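Local coordinates for adhesion G-protein coupled receptor G6 (Danio rerio, PDB 6V55) that probably acts at the cell surface as a calcium-binding adhesion G-protein coupled receptor with a role in myelination, at residues 51-56 with 96-101; 23-28 with 59-64; 459-462 with 468-471; 14-19 with 91-96. All coordinates share one frame; numbering follows the deposited sequence.

In the fold
Interactions 1, 2 and 4 lie within the CUB domain. Interactions 1 and 2, with centres about 5 Å apart, share one calcium ion. Interaction 4 joins the two sheets of the domain, its centre about 11 Å from that of interaction 2 and 16 Å from that of interaction 1. Strands 62-66 and 90-96, neighbours in one sheet, link interactions 2 and 4. Along the chain interaction 2 is nested inside the loop closed by interaction 4, while interaction 1 crosses both. Interaction 3 comes more than 350 residues later, yet the chain folds back so that Arg459 and Tyr470 touch the segments of interaction 2. The CUB domain thus meets a part of the extracellular region distant in sequence.

Interaction 1 of 4, residues 51-56 with 96-101. With CA (calcium ion), chain C; NAG (2-acetamido-2-deoxy-beta-D-glucopyranose), chain N.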
loop_
_atom_site.group_PDB
_atom_site.type_symbol
_atom_site.label_atom_id
_atom_site.label_comp_id
_atom_site.label_asym_id
_atom_site.label_seq_id
_atom_site.Cartn_x
_atom_site.Cartn_y
_atom_site.Cartn_z
ATOM N N GLU A 51 -4.999 -8.671 -5.244
ATOM C CA GLU A 51 -5.191 -8.474 -6.676
ATOM C C GLU A 51 -5.258 -6.982 -6.966
ATOM O O GLU A 51 -6.193 -6.307 -6.526
ATOM C CB GLU A 51 -6.457 -9.172 -7.175
ATOM C CG GLU A 51 -6.721 -8.971 -8.673
ATOM C CD GLU A 51 -8.135 -9.392 -9.125
ATOM O OE1 GLU A 51 -9.112 -9.294 -8.326
ATOM O OE2 GLU A 51 -8.257 -9.818 -10.301
ATOM N N LEU A 52 -4.278 -6.470 -7.708
ATOM C CA LEU A 52 -4.267 -5.080 -8.140
ATOM C C LEU A 52 -4.305 -5.019 -9.660
ATOM O O LEU A 52 -4.098 -6.021 -10.349
ATOM C CB LEU A 52 -3.029 -4.349 -7.621
ATOM C CG LEU A 52 -3.250 -3.395 -6.452
ATOM C CD1 LEU A 52 -3.695 -4.176 -5.239
ATOM C CD2 LEU A 52 -1.967 -2.681 -6.153
ATOM N N GLU A 53 -4.604 -3.829 -10.171
ATOM C CA GLU A 53 -4.523 -3.556 -11.601
ATOM C C GLU A 53 -3.077 -3.697 -12.059
ATOM O O GLU A 53 -2.177 -3.093 -11.470
ATOM C CB GLU A 53 -5.046 -2.153 -11.884
ATOM C CG GLU A 53 -4.793 -1.686 -13.279
ATOM C CD GLU A 53 -5.256 -0.252 -13.539
ATOM O OE1 GLU A 53 -5.424 0.535 -12.583
ATOM O OE2 GLU A 53 -5.446 0.102 -14.727
ATOM N N GLU A 54 -2.830 -4.536 -13.056
ATOM C CA GLU A 54 -1.452 -4.757 -13.468
ATOM C C GLU A 54 -0.987 -3.669 -14.435
ATOM O O GLU A 54 -1.781 -3.123 -15.208
ATOM C CB GLU A 54 -1.279 -6.147 -14.086
ATOM C CG GLU A 54 0.169 -6.687 -13.913
ATOM C CD GLU A 54 0.415 -8.024 -14.594
ATOM O OE1 GLU A 54 1.468 -8.654 -14.316
ATOM O OE2 GLU A 54 -0.462 -8.447 -15.385
ATOM N N ALA A 55 0.302 -3.331 -14.351
ATOM C CA ALA A 55 0.950 -2.396 -15.262
ATOM C C ALA A 55 2.450 -2.653 -15.262
ATOM O O ALA A 55 3.015 -3.151 -14.283
ATOM C CB ALA A 55 0.692 -0.944 -14.878
ATOM N N GLN A 56 3.087 -2.302 -16.383
ATOM C CA GLN A 56 4.541 -2.358 -16.501
ATOM C C GLN A 56 5.165 -1.307 -15.593
ATOM O O GLN A 56 4.871 -0.117 -15.718
ATOM C CB GLN A 56 4.970 -2.125 -17.949
ATOM C CG GLN A 56 4.961 -3.376 -18.823
ATOM C CD GLN A 56 6.060 -4.360 -18.448
ATOM O OE1 GLN A 56 7.245 -4.015 -18.442
ATOM N NE2 GLN A 56 5.667 -5.592 -18.119
ATOM N N ASN A 96 -1.637 3.016 -3.486
ATOM C CA ASN A 96 -2.109 4.115 -4.326
ATOM C C ASN A 96 -2.821 3.547 -5.549
ATOM O O ASN A 96 -2.297 2.640 -6.209
ATOM C CB ASN A 96 -0.951 5.002 -4.750
ATOM C CG ASN A 96 -0.319 5.698 -3.586
ATOM O OD1 ASN A 96 -0.919 6.601 -2.985
ATOM N ND2 ASN A 96 0.892 5.290 -3.241
ATOM N N SER A 97 -4.024 4.043 -5.827
ATOM C CA SER A 97 -4.753 3.644 -7.020
ATOM C C SER A 97 -4.901 4.889 -7.875
ATOM O O SER A 97 -4.871 6.005 -7.355
ATOM C CB SER A 97 -6.140 3.083 -6.698
ATOM O OG SER A 97 -6.830 3.989 -5.846
ATOM N N ASP A 98 -5.072 4.713 -9.183
ATOM C CA ASP A 98 -5.231 5.906 -9.990
ATOM C C ASP A 98 -6.727 6.130 -10.214
ATOM O O ASP A 98 -7.535 5.659 -9.413
ATOM C CB ASP A 98 -4.396 5.839 -11.282
ATOM C CG ASP A 98 -4.692 4.620 -12.173
ATOM O OD1 ASP A 98 -3.894 4.388 -13.107
ATOM O OD2 ASP A 98 -5.697 3.906 -12.033
ATOM N N PHE A 99 -7.103 6.808 -11.306
ATOM C CA PHE A 99 -8.464 7.286 -11.560
ATOM C C PHE A 99 -9.392 6.248 -12.178
ATOM O O PHE A 99 -10.595 6.509 -12.241
ATOM C CB PHE A 99 -8.448 8.523 -12.479
ATOM C CG PHE A 99 -7.559 8.381 -13.699
ATOM C CD1 PHE A 99 -8.059 7.832 -14.883
ATOM C CD2 PHE A 99 -6.233 8.808 -13.674
ATOM C CE1 PHE A 99 -7.246 7.684 -16.009
ATOM C CE2 PHE A 99 -5.422 8.658 -14.790
ATOM C CZ PHE A 99 -5.939 8.092 -15.962
ATOM N N SER A 100 -8.894 5.107 -12.659
ATOM C CA SER A 100 -9.767 4.183 -13.379
ATOM C C SER A 100 -9.211 2.769 -13.272
ATOM O O SER A 100 -8.032 2.587 -12.992
ATOM C CB SER A 100 -9.888 4.561 -14.853
ATOM O OG SER A 100 -8.701 4.159 -15.510
ATOM N N VAL A 101 -10.082 1.775 -13.547
ATOM C CA VAL A 101 -9.842 0.323 -13.471
ATOM C C VAL A 101 -9.460 -0.120 -12.063
ATOM O O VAL A 101 -8.309 0.023 -11.643
ATOM C CB VAL A 101 -8.774 -0.168 -14.482
ATOM C CG1 VAL A 101 -8.686 -1.672 -14.490
ATOM C CG2 VAL A 101 -9.051 0.375 -15.879
HETATM CA CA CA C . -6.745 1.880 -11.018
HETATM C C1 NAG N . 4.695 3.742 -20.516
HETATM C C2 NAG N . 5.261 3.342 -21.893
HETATM C C3 NAG N . 5.692 1.861 -21.895
HETATM C C4 NAG N . 6.605 1.516 -20.717
HETATM C C5 NAG N . 6.026 1.999 -19.381
HETATM C C6 NAG N . 7.015 1.863 -18.242
HETATM C C7 NAG N . 4.225 4.750 -23.628
HETATM C C8 NAG N . 3.171 4.825 -24.694
HETATM N N2 NAG N . 4.295 3.596 -22.953
HETATM O O3 NAG N . 6.383 1.582 -23.110
HETATM O O4 NAG N . 6.819 0.106 -20.650
HETATM O O5 NAG N . 5.665 3.392 -19.460
HETATM O O6 NAG N . 6.581 2.501 -17.048
HETATM O O7 NAG N . 4.969 5.703 -23.376
HETATM O O HOH W 1 -8.187 3.154 -9.331
#
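Glu53 reaches across to Val101 and, with it, to a calcium ion. Its CB sits 3.9 Å from Val101 O, and CG runs past Val101 CG1 at 4.1 Å. With CG anti to the backbone N (chi1 170°) and the chain extended beyond it, the carboxylate is delivered straight to the metal, the side chains crossing at about a right angle. Glu53 OE1 binds calcium at 2.5 Å, while its OE2 rests against Val101 CB at 3.3 Å and forms a salt bridge with Lys477. This is the calcium site of a CUB domain, built from the loops after strands 41-51 and 90-96, in different sheets, and from Asp61 before strand 62-66. The 96-101 loop wraps the ion with Asp98 OD2 at 2.5 Å, and with the carbonyl oxygens of Ser100 and Val101. Glu53 suits its place because its long arm spans the gap between the loops. Asp61 contributes both carboxylate oxygens, and a water completes seven ligands. That water, 2.6 Å from calcium, donates a hydrogen bond to Asp98 O. The oxygens crowd together, Glu53 OE1 and Val101 O being 3.1 Å apart, because the cation binds both; Asp98 OD1 meets Lys477 as well.

Interaction 2 of 4, residues 23-28 with 59-64. With CA (calcium ion), chain C.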
loop_
_atom_site.group_PDB
_atom_site.type_symbol
_atom_site.label_atom_id
_atom_site.label_comp_id
_atom_site.label_asym_id
_atom_site.label_seq_id
_atom_site.Cartn_x
_atom_site.Cartn_y
_atom_site.Cartn_z
ATOM N N ASN A 23 -14.916 -6.216 -1.881
ATOM C CA ASN A 23 -15.313 -5.566 -3.126
ATOM C C ASN A 23 -14.137 -4.728 -3.620
ATOM O O ASN A 23 -13.067 -4.698 -3.004
ATOM C CB ASN A 23 -16.565 -4.709 -2.936
ATOM C CG ASN A 23 -17.659 -5.421 -2.148
ATOM O OD1 ASN A 23 -18.030 -4.984 -1.050
ATOM N ND2 ASN A 23 -18.200 -6.504 -2.714
ATOM N N ASP A 24 -14.318 -4.017 -4.728
ATOM C CA ASP A 24 -13.203 -3.291 -5.308
ATOM C C ASP A 24 -12.890 -2.032 -4.511
ATOM O O ASP A 24 -13.778 -1.395 -3.927
ATOM C CB ASP A 24 -13.477 -2.889 -6.758
ATOM C CG ASP A 24 -13.684 -4.074 -7.695
ATOM O OD1 ASP A 24 -14.144 -3.781 -8.820
ATOM O OD2 ASP A 24 -13.393 -5.257 -7.347
ATOM N N TYR A 25 -11.603 -1.675 -4.500
ATOM C CA TYR A 25 -11.168 -0.440 -3.877
ATOM C C TYR A 25 -11.682 0.758 -4.675
ATOM O O TYR A 25 -12.050 0.617 -5.844
ATOM C CB TYR A 25 -9.643 -0.419 -3.748
ATOM C CG TYR A 25 -8.800 -0.828 -4.938
ATOM C CD1 TYR A 25 -8.578 0.040 -6.000
ATOM C CD2 TYR A 25 -8.145 -2.046 -4.947
ATOM C CE1 TYR A 25 -7.775 -0.327 -7.072
ATOM C CE2 TYR A 25 -7.340 -2.426 -6.004
ATOM C CZ TYR A 25 -7.152 -1.553 -7.061
ATOM O OH TYR A 25 -6.345 -1.913 -8.122
ATOM N N PRO A 26 -11.793 1.934 -4.058
ATOM C CA PRO A 26 -12.184 3.109 -4.833
ATOM C C PRO A 26 -10.992 3.604 -5.633
ATOM O O PRO A 26 -9.850 3.203 -5.357
ATOM C CB PRO A 26 -12.630 4.110 -3.749
ATOM C CG PRO A 26 -12.870 3.264 -2.512
ATOM C CD PRO A 26 -11.834 2.220 -2.607
ATOM N N PRO A 27 -11.200 4.429 -6.659
ATOM C CA PRO A 27 -10.061 5.083 -7.306
ATOM C C PRO A 27 -9.420 6.130 -6.401
ATOM O O PRO A 27 -9.979 6.519 -5.368
ATOM C CB PRO A 27 -10.679 5.752 -8.537
ATOM C CG PRO A 27 -12.061 5.300 -8.633
ATOM C CD PRO A 27 -12.471 4.783 -7.313
ATOM N N SER A 28 -8.212 6.564 -6.814
ATOM C CA SER A 28 -7.483 7.714 -6.258
ATOM C C SER A 28 -7.210 7.605 -4.759
ATOM O O SER A 28 -7.240 8.590 -4.020
ATOM C CB SER A 28 -8.201 9.005 -6.587
ATOM O OG SER A 28 -8.699 8.896 -7.895
ATOM N N ILE A 59 2.791 1.178 -12.664
ATOM C CA ILE A 59 2.576 2.622 -12.727
ATOM C C ILE A 59 1.111 3.019 -12.687
ATOM O O ILE A 59 0.808 4.222 -12.751
ATOM C CB ILE A 59 3.219 3.251 -13.985
ATOM C CG1 ILE A 59 2.494 2.814 -15.253
ATOM C CG2 ILE A 59 4.695 2.898 -14.101
ATOM C CD1 ILE A 59 2.637 3.817 -16.383
ATOM N N TYR A 60 0.190 2.060 -12.559
ATOM C CA TYR A 60 -1.234 2.380 -12.451
ATOM C C TYR A 60 -1.664 2.299 -10.989
ATOM O O TYR A 60 -1.794 3.339 -10.337
ATOM C CB TYR A 60 -2.082 1.453 -13.325
ATOM C CG TYR A 60 -1.942 1.676 -14.830
ATOM C CD1 TYR A 60 -1.340 2.817 -15.333
ATOM C CD2 TYR A 60 -2.424 0.734 -15.740
ATOM C CE1 TYR A 60 -1.203 3.009 -16.698
ATOM C CE2 TYR A 60 -2.292 0.920 -17.103
ATOM C CZ TYR A 60 -1.688 2.059 -17.573
ATOM O OH TYR A 60 -1.565 2.268 -18.929
ATOM N N ASP A 61 -1.888 1.099 -10.450
ATOM C CA ASP A 61 -2.081 0.928 -9.017
ATOM C C ASP A 61 -0.897 0.163 -8.470
ATOM O O ASP A 61 -0.486 -0.834 -9.063
ATOM C CB ASP A 61 -3.350 0.140 -8.677
ATOM C CG ASP A 61 -4.592 0.684 -9.357
ATOM O OD1 ASP A 61 -4.537 1.835 -9.824
ATOM O OD2 ASP A 61 -5.616 -0.041 -9.426
ATOM N N ARG A 62 -0.361 0.582 -7.326
ATOM C CA ARG A 62 0.770 -0.132 -6.740
ATOM C C ARG A 62 0.632 -0.189 -5.226
ATOM O O ARG A 62 0.010 0.677 -4.608
ATOM C CB ARG A 62 2.120 0.510 -7.123
ATOM C CG ARG A 62 2.321 1.918 -6.620
ATOM C CD ARG A 62 3.775 2.387 -6.796
ATOM N NE ARG A 62 4.197 2.408 -8.195
ATOM C CZ ARG A 62 5.220 3.114 -8.682
ATOM N NH1 ARG A 62 5.969 3.891 -7.891
ATOM N NH2 ARG A 62 5.487 3.047 -9.987
ATOM N N VAL A 63 1.196 -1.240 -4.640
ATOM C CA VAL A 63 1.426 -1.342 -3.203
ATOM C C VAL A 63 2.930 -1.293 -3.003
ATOM O O VAL A 63 3.653 -2.048 -3.659
ATOM C CB VAL A 63 0.843 -2.637 -2.615
ATOM C CG1 VAL A 63 1.342 -2.886 -1.189
ATOM C CG2 VAL A 63 -0.643 -2.558 -2.613
ATOM N N VAL A 64 3.406 -0.398 -2.124
ATOM C CA VAL A 64 4.815 -0.316 -1.733
ATOM C C VAL A 64 4.965 -0.873 -0.319
ATOM O O VAL A 64 4.232 -0.461 0.587
ATOM C CB VAL A 64 5.322 1.135 -1.803
ATOM C CG1 VAL A 64 6.752 1.229 -1.303
ATOM C CG2 VAL A 64 5.223 1.680 -3.229
HETATM CA CA CA C . -6.745 1.880 -11.018
HETATM O O HOH W 1 -8.187 3.154 -9.331
#
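Tyr25 and Asp61 meet through a single polar contact, the phenol OH donating a hydrogen bond to OD2. The separation between Tyr25 OH and Asp61 OD2, 2.4 Å, is very short, and its exact value is doubtful. Asp61 OD2 lies at the edge of the ring, near its plane, with the CE1 and CZ atoms of Tyr25 each 3.2 Å from it, while ring and carboxylate planes stand 72° apart. The carboxylate also chelates the calcium ion: OD1 of Asp61 binds it at 2.5 Å and OD2 at 2.7 Å, so OD2 serves metal and phenol together. Aspartate fits here by offering two oxygens on a short stem, tyrosine by its hydroxyl at the end of a rigid ring. Next outward, Asp61 OD1 probably accepts a hydrogen bond from the backbone N of Asp98. Tyr25 is turned inward with CG between its backbone N and carbonyl carbon (chi1 46°), and its ring packs edge-to-face with Phe95. Beyond Asp61 the chain enters strand 62-66, whose Arg62 is backbone hydrogen-bonded to Asn96 of strand 90-96. The bound cation would probably favour an ionised carboxylate, and the phenol would offset part of the negative charge left on OD2.

Interaction 3 of 4, residues 459-462 with 468-471; sequences RWPE and TQYV
Val471 presses a methyl onto the indole of Trp460 in a CH-pi contact: CG2 lies 3.8 Å from the centroid of the six-membered ring and 22° off its normal. The side chains cross at about a right angle, the tryptophan's CG, anti to its carbonyl carbon (chi1 -52°), swinging the benzo half over the opposing strand. The second methyl, CG1 of Val471, touches Trp460 CE3 at 3.7 Å. Branched valine suits the place: its methyls reach different atoms of the ring. At the ring edge, near its plane, Gln469 O makes a van der Waals contact with Trp460 CZ3 at 3.3 Å, while the indole NE1 is hydrogen-bonded to Phe454 O. With an alanine here, the Val471 methyls would probably lose their aromatic cover and Phe454 O its donor. Van der Waals contact also links Pro461 and Gln469: the proline CG lies against the flat amide, 3.5 Å from OE1, while NE2 is held by Ser463 and Gly336. The region, with disulfides Cys449-Cys485 and Cys473-Cys504, is consistent with the hormone-receptor domain of adhesion receptors. Strand 459-460 pairs with strand 452-453, whereas strand 468-472 edges a separate sheet beside strand 480-488, whose Ala481 and Arg483 touch the tryptophan.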
loop_
_atom_site.group_PDB
_atom_site.type_symbol
_atom_site.label_atom_id
_atom_site.label_comp_id
_atom_site.label_asym_id
_atom_site.label_seq_id
_atom_site.Cartn_x
_atom_site.Cartn_y
_atom_site.Cartn_z
ATOM N N ARG A 459 -0.805 12.111 -10.569
ATOM C CA ARG A 459 -0.289 11.963 -9.217
ATOM C C ARG A 459 1.106 11.347 -9.274
ATOM O O ARG A 459 1.266 10.163 -9.587
ATOM C CB ARG A 459 -1.243 11.128 -8.377
ATOM C CG ARG A 459 -2.489 11.858 -7.998
ATOM C CD ARG A 459 -3.063 11.277 -6.736
ATOM N NE ARG A 459 -4.409 11.789 -6.501
ATOM C CZ ARG A 459 -5.261 11.277 -5.613
ATOM N NH1 ARG A 459 -4.897 10.241 -4.865
ATOM N NH2 ARG A 459 -6.474 11.808 -5.462
ATOM N N TRP A 460 2.093 12.140 -8.976
ATOM C CA TRP A 460 3.455 11.669 -9.147
ATOM C C TRP A 460 3.963 11.159 -7.814
ATOM O O TRP A 460 3.810 11.857 -6.812
ATOM C CB TRP A 460 4.345 12.798 -9.647
ATOM C CG TRP A 460 3.813 13.476 -10.857
ATOM C CD1 TRP A 460 3.027 14.603 -10.905
ATOM C CD2 TRP A 460 4.008 13.068 -12.212
ATOM N NE1 TRP A 460 2.709 14.909 -12.211
ATOM C CE2 TRP A 460 3.305 13.988 -13.033
ATOM C CE3 TRP A 460 4.686 11.997 -12.815
ATOM C CZ2 TRP A 460 3.278 13.882 -14.417
ATOM C CZ3 TRP A 460 4.664 11.898 -14.203
ATOM C CH2 TRP A 460 3.961 12.845 -14.985
ATOM N N PRO A 461 4.531 9.956 -7.741
ATOM C CA PRO A 461 5.030 9.444 -6.455
ATOM C C PRO A 461 6.376 10.058 -6.080
ATOM O O PRO A 461 7.001 10.768 -6.870
ATOM C CB PRO A 461 5.149 7.933 -6.693
ATOM C CG PRO A 461 5.312 7.790 -8.177
ATOM C CD PRO A 461 4.601 8.950 -8.815
ATOM N N GLU A 462 6.795 9.781 -4.836
ATOM C CA GLU A 462 8.062 10.279 -4.289
ATOM C C GLU A 462 9.226 9.695 -5.068
ATOM O O GLU A 462 9.183 8.530 -5.474
ATOM C CB GLU A 462 8.195 9.887 -2.810
ATOM C CG GLU A 462 9.281 10.602 -2.007
ATOM C CD GLU A 462 9.507 9.948 -0.651
ATOM O OE1 GLU A 462 8.563 9.312 -0.142
ATOM O OE2 GLU A 462 10.624 10.055 -0.096
ATOM N N THR A 468 13.022 9.609 -13.414
ATOM C CA THR A 468 11.826 10.006 -14.148
ATOM C C THR A 468 10.714 8.999 -13.871
ATOM O O THR A 468 10.933 7.787 -13.979
ATOM C CB THR A 468 12.130 10.101 -15.646
ATOM O OG1 THR A 468 13.025 11.194 -15.861
ATOM C CG2 THR A 468 10.860 10.340 -16.469
ATOM N N GLN A 469 9.535 9.499 -13.489
ATOM C CA GLN A 469 8.370 8.666 -13.225
ATOM C C GLN A 469 7.337 8.796 -14.331
ATOM O O GLN A 469 7.190 9.857 -14.928
ATOM C CB GLN A 469 7.714 9.055 -11.910
ATOM C CG GLN A 469 8.617 8.855 -10.765
ATOM C CD GLN A 469 8.354 7.560 -10.049
ATOM O OE1 GLN A 469 7.646 6.670 -10.556
ATOM N NE2 GLN A 469 8.927 7.431 -8.853
ATOM N N TYR A 470 6.573 7.729 -14.550
ATOM C CA TYR A 470 5.557 7.686 -15.595
ATOM C C TYR A 470 4.211 7.425 -14.948
ATOM O O TYR A 470 4.106 6.563 -14.068
ATOM C CB TYR A 470 5.869 6.609 -16.634
ATOM C CG TYR A 470 7.158 6.868 -17.364
ATOM C CD1 TYR A 470 8.367 6.383 -16.870
ATOM C CD2 TYR A 470 7.171 7.612 -18.540
ATOM C CE1 TYR A 470 9.555 6.637 -17.509
ATOM C CE2 TYR A 470 8.359 7.860 -19.206
ATOM C CZ TYR A 470 9.545 7.362 -18.680
ATOM O OH TYR A 470 10.742 7.595 -19.315
ATOM N N VAL A 471 3.199 8.187 -15.352
ATOM C CA VAL A 471 1.825 7.998 -14.893
ATOM C C VAL A 471 0.939 7.883 -16.138
ATOM O O VAL A 471 1.365 8.247 -17.248
ATOM C CB VAL A 471 1.363 9.148 -13.967
ATOM C CG1 VAL A 471 2.220 9.246 -12.703
ATOM C CG2 VAL A 471 1.328 10.421 -14.724
#

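Interaction 4 of 4, residues 14-19 with 91-96. With NAG (2-acetamido-2-deoxy-beta-D-glucopyranose), chain E.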
loop_
_atom_site.group_PDB
_atom_site.type_symbol
_atom_site.label_atom_id
_atom_site.label_comp_id
_atom_site.label_asym_id
_atom_site.label_seq_id
_atom_site.Cartn_x
_atom_site.Cartn_y
_atom_site.Cartn_z
ATOM N N GLY A 14 -2.701 -8.433 14.128
ATOM C CA GLY A 14 -3.956 -7.919 13.643
ATOM C C GLY A 14 -4.102 -8.106 12.154
ATOM O O GLY A 14 -3.407 -8.910 11.528
ATOM N N SER A 15 -5.025 -7.331 11.599
ATOM C CA SER A 15 -5.402 -7.439 10.206
ATOM C C SER A 15 -5.773 -6.053 9.703
ATOM O O SER A 15 -6.280 -5.217 10.461
ATOM C CB SER A 15 -6.579 -8.397 10.037
ATOM O OG SER A 15 -6.526 -9.039 8.787
ATOM N N PHE A 16 -5.487 -5.806 8.426
ATOM C CA PHE A 16 -6.030 -4.645 7.742
ATOM C C PHE A 16 -6.235 -5.005 6.286
ATOM O O PHE A 16 -5.543 -5.870 5.743
ATOM C CB PHE A 16 -5.157 -3.398 7.883
ATOM C CG PHE A 16 -3.783 -3.514 7.292
ATOM C CD1 PHE A 16 -3.509 -3.024 6.020
ATOM C CD2 PHE A 16 -2.739 -4.013 8.049
ATOM C CE1 PHE A 16 -2.236 -3.110 5.495
ATOM C CE2 PHE A 16 -1.450 -4.096 7.532
ATOM C CZ PHE A 16 -1.200 -3.640 6.264
ATOM N N THR A 17 -7.223 -4.362 5.668
ATOM C CA THR A 17 -7.520 -4.580 4.264
ATOM C C THR A 17 -7.450 -3.259 3.517
ATOM O O THR A 17 -7.506 -2.176 4.110
ATOM C CB THR A 17 -8.906 -5.195 4.042
ATOM O OG1 THR A 17 -9.908 -4.188 4.192
ATOM C CG2 THR A 17 -9.213 -6.335 4.998
ATOM N N SER A 18 -7.369 -3.369 2.185
ATOM C CA SER A 18 -7.596 -2.233 1.294
ATOM C C SER A 18 -9.051 -1.774 1.441
ATOM O O SER A 18 -9.903 -2.584 1.829
ATOM C CB SER A 18 -7.326 -2.647 -0.152
ATOM O OG SER A 18 -8.249 -3.648 -0.569
ATOM N N PRO A 19 -9.349 -0.482 1.194
ATOM C CA PRO A 19 -10.722 0.024 1.405
ATOM C C PRO A 19 -11.741 -0.675 0.519
ATOM O O PRO A 19 -11.435 -1.020 -0.623
ATOM C CB PRO A 19 -10.608 1.518 1.067
ATOM C CG PRO A 19 -9.235 1.700 0.441
ATOM C CD PRO A 19 -8.396 0.634 1.035
ATOM N N MET A 91 7.355 -1.410 10.062
ATOM C CA MET A 91 7.024 -1.789 8.692
ATOM C C MET A 91 5.895 -0.895 8.191
ATOM O O MET A 91 4.858 -0.783 8.851
ATOM C CB MET A 91 6.604 -3.255 8.604
ATOM C CG MET A 91 6.166 -3.664 7.210
ATOM S SD MET A 91 7.495 -4.481 6.332
ATOM C CE MET A 91 7.266 -6.119 6.980
ATOM N N GLU A 92 6.081 -0.281 7.019
ATOM C CA GLU A 92 5.102 0.624 6.425
ATOM C C GLU A 92 4.597 0.036 5.111
ATOM O O GLU A 92 5.401 -0.380 4.271
ATOM C CB GLU A 92 5.721 2.010 6.196
ATOM C CG GLU A 92 6.393 2.566 7.446
ATOM C CD GLU A 92 6.783 4.029 7.342
ATOM O OE1 GLU A 92 6.978 4.547 6.223
ATOM O OE2 GLU A 92 6.899 4.677 8.401
ATOM N N VAL A 93 3.273 0.004 4.940
ATOM C CA VAL A 93 2.607 -0.509 3.740
ATOM C C VAL A 93 1.812 0.626 3.107
ATOM O O VAL A 93 0.870 1.142 3.717
ATOM C CB VAL A 93 1.670 -1.683 4.059
ATOM C CG1 VAL A 93 0.906 -2.107 2.810
ATOM C CG2 VAL A 93 2.439 -2.849 4.613
ATOM N N PHE A 94 2.158 0.990 1.877
ATOM C CA PHE A 94 1.444 2.029 1.151
ATOM C C PHE A 94 0.588 1.418 0.063
ATOM O O PHE A 94 0.853 0.310 -0.400
ATOM C CB PHE A 94 2.404 3.022 0.516
ATOM C CG PHE A 94 3.255 3.730 1.504
ATOM C CD1 PHE A 94 2.769 4.845 2.165
ATOM C CD2 PHE A 94 4.531 3.264 1.794
ATOM C CE1 PHE A 94 3.546 5.490 3.085
ATOM C CE2 PHE A 94 5.313 3.909 2.711
ATOM C CZ PHE A 94 4.820 5.028 3.361
ATOM N N PHE A 95 -0.442 2.154 -0.347
ATOM C CA PHE A 95 -1.280 1.733 -1.461
ATOM C C PHE A 95 -1.792 2.980 -2.160
ATOM O O PHE A 95 -2.300 3.897 -1.504
ATOM C CB PHE A 95 -2.437 0.855 -0.985
ATOM C CG PHE A 95 -3.508 0.604 -2.033
ATOM C CD1 PHE A 95 -3.197 0.040 -3.274
ATOM C CD2 PHE A 95 -4.839 0.910 -1.762
ATOM C CE1 PHE A 95 -4.204 -0.209 -4.229
ATOM C CE2 PHE A 95 -5.847 0.655 -2.705
ATOM C CZ PHE A 95 -5.528 0.097 -3.943
ATOM N N ASN A 96 -1.637 3.016 -3.486
ATOM C CA ASN A 96 -2.109 4.115 -4.326
ATOM C C ASN A 96 -2.821 3.547 -5.549
ATOM O O ASN A 96 -2.297 2.640 -6.209
ATOM C CB ASN A 96 -0.951 5.002 -4.750
ATOM C CG ASN A 96 -0.319 5.698 -3.586
ATOM O OD1 ASN A 96 -0.919 6.601 -2.985
ATOM N ND2 ASN A 96 0.892 5.290 -3.241
HETATM C C1 NAG E . 3.439 7.296 7.135
HETATM C C2 NAG E . 4.335 8.510 6.797
HETATM C C3 NAG E . 5.450 8.663 7.843
HETATM C C4 NAG E . 4.870 8.777 9.246
HETATM C C5 NAG E . 3.996 7.556 9.549
HETATM C C6 NAG E . 3.265 7.688 10.860
HETATM C C7 NAG E . 4.263 8.812 4.357
HETATM C C8 NAG E . 5.050 8.734 3.080
HETATM N N2 NAG E . 4.909 8.433 5.463
HETATM O O3 NAG E . 6.251 9.808 7.555
HETATM O O4 NAG E . 5.927 8.881 10.199
HETATM O O5 NAG E . 2.980 7.395 8.539
HETATM O O6 NAG E . 2.027 8.365 10.688
HETATM O O7 NAG E . 3.093 9.195 4.383
#
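Phe16 and Val93 make the apolar part of this contact, meeting between the two sheets of the CUB sandwich. The tip of the phenylalanine, CZ, lies 4.1 Å from Val93 CG2, which sits at the ring's edge near its plane. Phe16 reaches inward with CG between its backbone N and carbonyl carbon (chi1 62°), and a phenylalanine suits the place, since its ring can span much of the 10.4 Å between the CA atoms of Phe16 and Val93. Just past strand 13-17, the methylene of Ser18 approaches Phe95, CB to CE2 at 4.4 Å; the small serine suits the closer backbones there. Other rings add to the core: Phe16 stacks on Trp33, and Phe95 packs edge-to-face with Phe106. Polar groups are satisfied separately: Ser18 OG is hydrogen-bonded to Phe106 N, and Thr17 OG1 donates to Ser18 O at 2.9 Å from above the carbonyl plane. Carbohydrate contact belongs to Phe94, on the outer face of strand 90-96, whose CE1 is 3.6 Å from the acetyl methyl C8 of the N-acetylglucosamine near Asn32. A serine in place of Phe94 would probably leave that acetyl group without its aromatic support and freer to turn. The contact between the sheets is carried by dispersion and the hydrophobic effect, so shape rather than bond direction sets how they fit.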